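Local coordinates for tetraacyldisaccharide 4'-kinase (Aquifex aeolicus, PDB 4EHX), which phosphorylates the 4'-position of a tetraacyldisaccharide 1-phosphate with the gamma-phosphate of ATP, giving lipid IVA in the last of six steps leading to that glycolipid, at residues A[38-51]-A[149-161]. Residues are numbered along the deposited sequence; the frame is centred on the assembly and turned at random.
Sequences VISVGNLSVGGSGK and DLNILLLKKKDLK
Strands 38-43 and 150-156 run parallel, their axes 26° apart, and Ser40 N to Leu150 O (2.9 Å), Ile152 N to Ser40 O, Gly42 N to Ile152 O and Leu154 N to Gly42 O form the ladder. At its start, Asp149 OD2 accepts from Val38 N through its anti lone pair. On the face packed by helix 51-61, Ile39 CG2 and Ile152 CD1 meet at 3.7 Å, the two side chains alongside each other. Farther along, Leu154 forks: CD1 touches Val41 CG1, while CD2 sits 3.6 Å from Lys51 CA, at the start of helix 51-61. Past Asn43 the loop is tied to 156-159 by polar groups. Ser45 OG, placed between its backbone N and carbonyl carbon (chi1 55°), donates to Asp159 OD1 at 2.7 Å from the syn side, some 30° out of the carboxylate plane. Asp159 OD2 takes Lys156 N and two waters, one bridging to Leu44 N. An alanine in place of Asp159 would probably leave Ser45 OG and Lys156 N without these acceptors and the loop less firmly held. Lys156, extended beyond CG, brings NZ within 2.6 Å of Gly48 O, a hydrogen bond in the carbonyl plane. Strand, glycine-rich loop, then helix is the P-loop arrangement, the loop (residues 45-51) being predicted to bind ATP.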
loop_
_atom_site.group_PDB
_atom_site.type_symbol
_atom_site.label_atom_id
_atom_site.label_comp_id
_atom_site.label_asym_id
_atom_site.label_seq_id
_atom_site.Cartn_x
_atom_site.Cartn_y
_atom_site.Cartn_z
ATOM N N VAL A 38 8.728 -4.959 -14.815
ATOM C CA VAL A 38 8.057 -5.179 -13.550
ATOM C C VAL A 38 8.822 -4.438 -12.458
ATOM O O VAL A 38 10.027 -4.642 -12.261
ATOM C CB VAL A 38 8.008 -6.685 -13.194
ATOM C CG1 VAL A 38 7.382 -6.881 -11.814
ATOM C CG2 VAL A 38 7.217 -7.445 -14.270
ATOM N N ILE A 39 8.114 -3.560 -11.764
ATOM C CA ILE A 39 8.670 -2.863 -10.624
ATOM C C ILE A 39 7.944 -3.398 -9.402
ATOM O O ILE A 39 6.726 -3.438 -9.385
ATOM C CB ILE A 39 8.398 -1.364 -10.720
ATOM C CG1 ILE A 39 8.990 -0.793 -12.019
ATOM C CG2 ILE A 39 8.961 -0.635 -9.478
ATOM C CD1 ILE A 39 8.464 0.625 -12.366
ATOM N N SER A 40 8.679 -3.811 -8.376
ATOM C CA SER A 40 8.025 -4.269 -7.164
ATOM C C SER A 40 8.125 -3.203 -6.087
ATOM O O SER A 40 9.167 -2.575 -5.915
ATOM C CB SER A 40 8.647 -5.580 -6.660
ATOM O OG SER A 40 7.999 -6.002 -5.472
ATOM N N VAL A 41 7.023 -2.996 -5.374
ATOM C CA VAL A 41 7.015 -2.180 -4.174
ATOM C C VAL A 41 6.714 -3.105 -3.017
ATOM O O VAL A 41 5.760 -3.896 -3.059
ATOM C CB VAL A 41 5.963 -1.031 -4.250
ATOM C CG1 VAL A 41 5.959 -0.230 -2.922
ATOM C CG2 VAL A 41 6.282 -0.130 -5.440
ATOM N N GLY A 42 7.530 -3.038 -1.973
ATOM C CA GLY A 42 7.315 -3.924 -0.857
ATOM C C GLY A 42 7.942 -3.434 0.431
ATOM O O GLY A 42 8.579 -2.376 0.488
ATOM N N ASN A 43 7.754 -4.213 1.478
ATOM C CA ASN A 43 8.416 -3.914 2.737
ATOM C C ASN A 43 8.668 -5.190 3.536
ATOM O O ASN A 43 8.348 -6.304 3.085
ATOM C CB ASN A 43 7.648 -2.867 3.533
ATOM C CG ASN A 43 6.521 -3.460 4.318
ATOM O OD1 ASN A 43 5.809 -4.332 3.824
ATOM N ND2 ASN A 43 6.360 -3.013 5.558
ATOM N N LEU A 44 9.273 -5.035 4.702
ATOM C CA LEU A 44 9.707 -6.190 5.474
ATOM C C LEU A 44 8.737 -6.526 6.591
ATOM O O LEU A 44 8.780 -7.617 7.137
ATOM C CB LEU A 44 11.099 -5.939 6.074
ATOM C CG LEU A 44 12.277 -5.923 5.109
ATOM C CD1 LEU A 44 13.575 -5.811 5.883
ATOM C CD2 LEU A 44 12.273 -7.186 4.276
ATOM N N SER A 45 7.864 -5.588 6.946
ATOM C CA SER A 45 7.062 -5.761 8.151
ATOM C C SER A 45 5.562 -5.673 7.918
ATOM O O SER A 45 5.095 -5.079 6.943
ATOM C CB SER A 45 7.448 -4.705 9.188
ATOM O OG SER A 45 7.335 -3.407 8.632
ATOM N N VAL A 46 4.812 -6.276 8.830
ATOM C CA VAL A 46 3.389 -6.003 8.928
ATOM C C VAL A 46 3.227 -4.661 9.646
ATOM O O VAL A 46 4.121 -4.235 10.378
ATOM C CB VAL A 46 2.667 -7.118 9.693
ATOM C CG1 VAL A 46 2.927 -8.448 9.014
ATOM C CG2 VAL A 46 3.127 -7.161 11.145
ATOM N N GLY A 47 2.102 -3.986 9.426
ATOM C CA GLY A 47 1.862 -2.690 10.041
ATOM C C GLY A 47 1.956 -1.560 9.031
ATOM O O GLY A 47 2.292 -1.796 7.872
ATOM N N GLY A 48 1.659 -0.335 9.468
ATOM C CA GLY A 48 1.681 0.825 8.587
ATOM C C GLY A 48 2.989 0.903 7.823
ATOM O O GLY A 48 4.060 0.797 8.419
ATOM N N SER A 49 2.902 1.099 6.507
ATOM C CA SER A 49 4.048 0.921 5.616
ATOM C C SER A 49 4.357 2.113 4.719
ATOM O O SER A 49 5.512 2.342 4.353
ATOM C CB SER A 49 3.806 -0.297 4.725
ATOM O OG SER A 49 4.892 -0.490 3.839
ATOM N N GLY A 50 3.326 2.860 4.344
ATOM C CA GLY A 50 3.487 3.901 3.344
ATOM C C GLY A 50 3.508 3.278 1.965
ATOM O O GLY A 50 3.667 3.968 0.956
ATOM N N LYS A 51 3.332 1.962 1.907
ATOM C CA LYS A 51 3.379 1.273 0.623
ATOM C C LYS A 51 2.282 1.763 -0.324
ATOM O O LYS A 51 2.525 1.955 -1.511
ATOM C CB LYS A 51 3.259 -0.241 0.816
ATOM C CG LYS A 51 3.198 -1.007 -0.477
ATOM C CD LYS A 51 2.118 -2.076 -0.428
ATOM C CE LYS A 51 0.731 -1.452 -0.411
ATOM N NZ LYS A 51 -0.323 -2.478 -0.261
ATOM N N ASP A 149 12.305 -6.145 -12.394
ATOM C CA ASP A 149 13.415 -5.383 -12.959
ATOM C C ASP A 149 13.900 -4.268 -12.030
ATOM O O ASP A 149 15.037 -3.793 -12.141
ATOM C CB ASP A 149 12.978 -4.811 -14.302
ATOM C CG ASP A 149 12.542 -5.901 -15.257
ATOM O OD1 ASP A 149 13.432 -6.616 -15.797
ATOM O OD2 ASP A 149 11.317 -6.068 -15.449
ATOM N N LEU A 150 13.031 -3.858 -11.115
ATOM C CA LEU A 150 13.387 -2.866 -10.117
ATOM C C LEU A 150 12.695 -3.237 -8.818
ATOM O O LEU A 150 11.461 -3.168 -8.714
ATOM C CB LEU A 150 12.963 -1.461 -10.569
ATOM C CG LEU A 150 13.279 -0.291 -9.615
ATOM C CD1 LEU A 150 14.766 -0.235 -9.265
ATOM C CD2 LEU A 150 12.837 1.040 -10.212
ATOM N N ASN A 151 13.500 -3.628 -7.831
ATOM C CA ASN A 151 12.998 -4.158 -6.571
ATOM C C ASN A 151 13.084 -3.073 -5.516
ATOM O O ASN A 151 14.160 -2.813 -4.981
ATOM C CB ASN A 151 13.839 -5.376 -6.151
ATOM C CG ASN A 151 13.090 -6.291 -5.220
ATOM O OD1 ASN A 151 11.868 -6.228 -5.137
ATOM N ND2 ASN A 151 13.813 -7.151 -4.514
ATOM N N ILE A 152 11.960 -2.426 -5.234
ATOM C CA ILE A 152 11.948 -1.289 -4.321
ATOM C C ILE A 152 11.473 -1.725 -2.946
ATOM O O ILE A 152 10.385 -2.286 -2.800
ATOM C CB ILE A 152 11.044 -0.169 -4.829
ATOM C CG1 ILE A 152 11.491 0.274 -6.229
ATOM C CG2 ILE A 152 11.088 1.020 -3.839
ATOM C CD1 ILE A 152 10.575 1.378 -6.868
ATOM N N LEU A 153 12.300 -1.478 -1.937
ATOM C CA LEU A 153 11.968 -1.874 -0.578
ATOM C C LEU A 153 11.779 -0.649 0.282
ATOM O O LEU A 153 12.661 0.214 0.355
ATOM C CB LEU A 153 13.098 -2.714 0.024
ATOM C CG LEU A 153 12.866 -3.144 1.481
ATOM C CD1 LEU A 153 11.720 -4.140 1.577
ATOM C CD2 LEU A 153 14.167 -3.735 2.109
ATOM N N LEU A 154 10.638 -0.582 0.951
ATOM C CA LEU A 154 10.370 0.508 1.893
ATOM C C LEU A 154 10.783 0.061 3.274
ATOM O O LEU A 154 10.479 -1.070 3.680
ATOM C CB LEU A 154 8.880 0.863 1.907
ATOM C CG LEU A 154 8.407 1.852 0.833
ATOM C CD1 LEU A 154 8.760 1.380 -0.570
ATOM C CD2 LEU A 154 6.890 2.049 0.965
ATOM N N LEU A 155 11.456 0.953 3.990
ATOM C CA LEU A 155 11.924 0.695 5.346
ATOM C C LEU A 155 11.565 1.860 6.240
ATOM O O LEU A 155 11.863 3.004 5.901
ATOM C CB LEU A 155 13.447 0.584 5.364
ATOM C CG LEU A 155 14.215 -0.719 5.167
ATOM C CD1 LEU A 155 15.677 -0.395 5.430
ATOM C CD2 LEU A 155 13.733 -1.838 6.097
ATOM N N LYS A 156 10.961 1.588 7.392
ATOM C CA LYS A 156 10.820 2.638 8.404
ATOM C C LYS A 156 11.782 2.422 9.565
ATOM O O LYS A 156 12.258 1.306 9.801
ATOM C CB LYS A 156 9.382 2.743 8.905
ATOM C CG LYS A 156 8.880 1.499 9.570
ATOM C CD LYS A 156 7.402 1.592 9.850
ATOM C CE LYS A 156 6.874 0.261 10.335
ATOM N NZ LYS A 156 5.403 0.308 10.538
ATOM N N LYS A 157 12.078 3.489 10.296
ATOM C CA LYS A 157 13.062 3.389 11.374
ATOM C C LYS A 157 12.717 2.233 12.316
ATOM O O LYS A 157 13.593 1.482 12.733
ATOM C CB LYS A 157 13.169 4.712 12.145
ATOM C CG LYS A 157 14.264 4.712 13.219
ATOM C CD LYS A 157 14.274 6.040 13.982
ATOM C CE LYS A 157 15.368 6.086 15.036
ATOM N NZ LYS A 157 15.312 7.361 15.810
ATOM N N LYS A 158 11.435 2.085 12.636
ATOM C CA LYS A 158 10.982 1.014 13.535
ATOM C C LYS A 158 11.408 -0.389 13.065
ATOM O O LYS A 158 11.700 -1.270 13.891
ATOM C CB LYS A 158 9.461 1.067 13.667
ATOM C CG LYS A 158 8.886 0.140 14.736
ATOM C CD LYS A 158 7.372 0.098 14.636
ATOM C CE LYS A 158 6.765 -0.803 15.702
ATOM N NZ LYS A 158 5.286 -0.927 15.539
ATOM N N ASP A 159 11.430 -0.597 11.749
ATOM C CA ASP A 159 11.820 -1.897 11.177
ATOM C C ASP A 159 13.219 -2.315 11.615
ATOM O O ASP A 159 13.466 -3.494 11.896
ATOM C CB ASP A 159 11.780 -1.862 9.645
ATOM C CG ASP A 159 10.369 -1.740 9.089
ATOM O OD1 ASP A 159 9.415 -2.194 9.759
ATOM O OD2 ASP A 159 10.211 -1.205 7.964
ATOM N N LEU A 160 14.142 -1.354 11.654
ATOM C CA LEU A 160 15.544 -1.643 11.980
ATOM C C LEU A 160 15.732 -2.139 13.411
ATOM O O LEU A 160 16.755 -2.746 13.740
ATOM C CB LEU A 160 16.415 -0.408 11.750
ATOM C CG LEU A 160 16.501 0.125 10.318
ATOM C CD1 LEU A 160 17.342 1.385 10.281
ATOM C CD2 LEU A 160 17.081 -0.932 9.390
ATOM N N LYS A 161 14.742 -1.885 14.259
ATOM C CA LYS A 161 14.823 -2.301 15.653
ATOM C C LYS A 161 13.909 -3.486 15.947
ATOM O O LYS A 161 13.825 -3.928 17.086
ATOM C CB LYS A 161 14.452 -1.131 16.568
ATOM C CG LYS A 161 15.277 0.128 16.328
ATOM C CD LYS A 161 14.748 1.326 17.115
ATOM C CE LYS A 161 13.434 1.835 16.544
ATOM N NZ LYS A 161 13.044 3.152 17.117
HETATM O O HOH W 1 9.777 -4.847 -3.647
HETATM O O HOH W 2 7.732 -0.764 6.825
HETATM O O HOH W 3 10.219 -2.759 5.624
HETATM O O HOH W 4 5.577 -2.280 11.840
#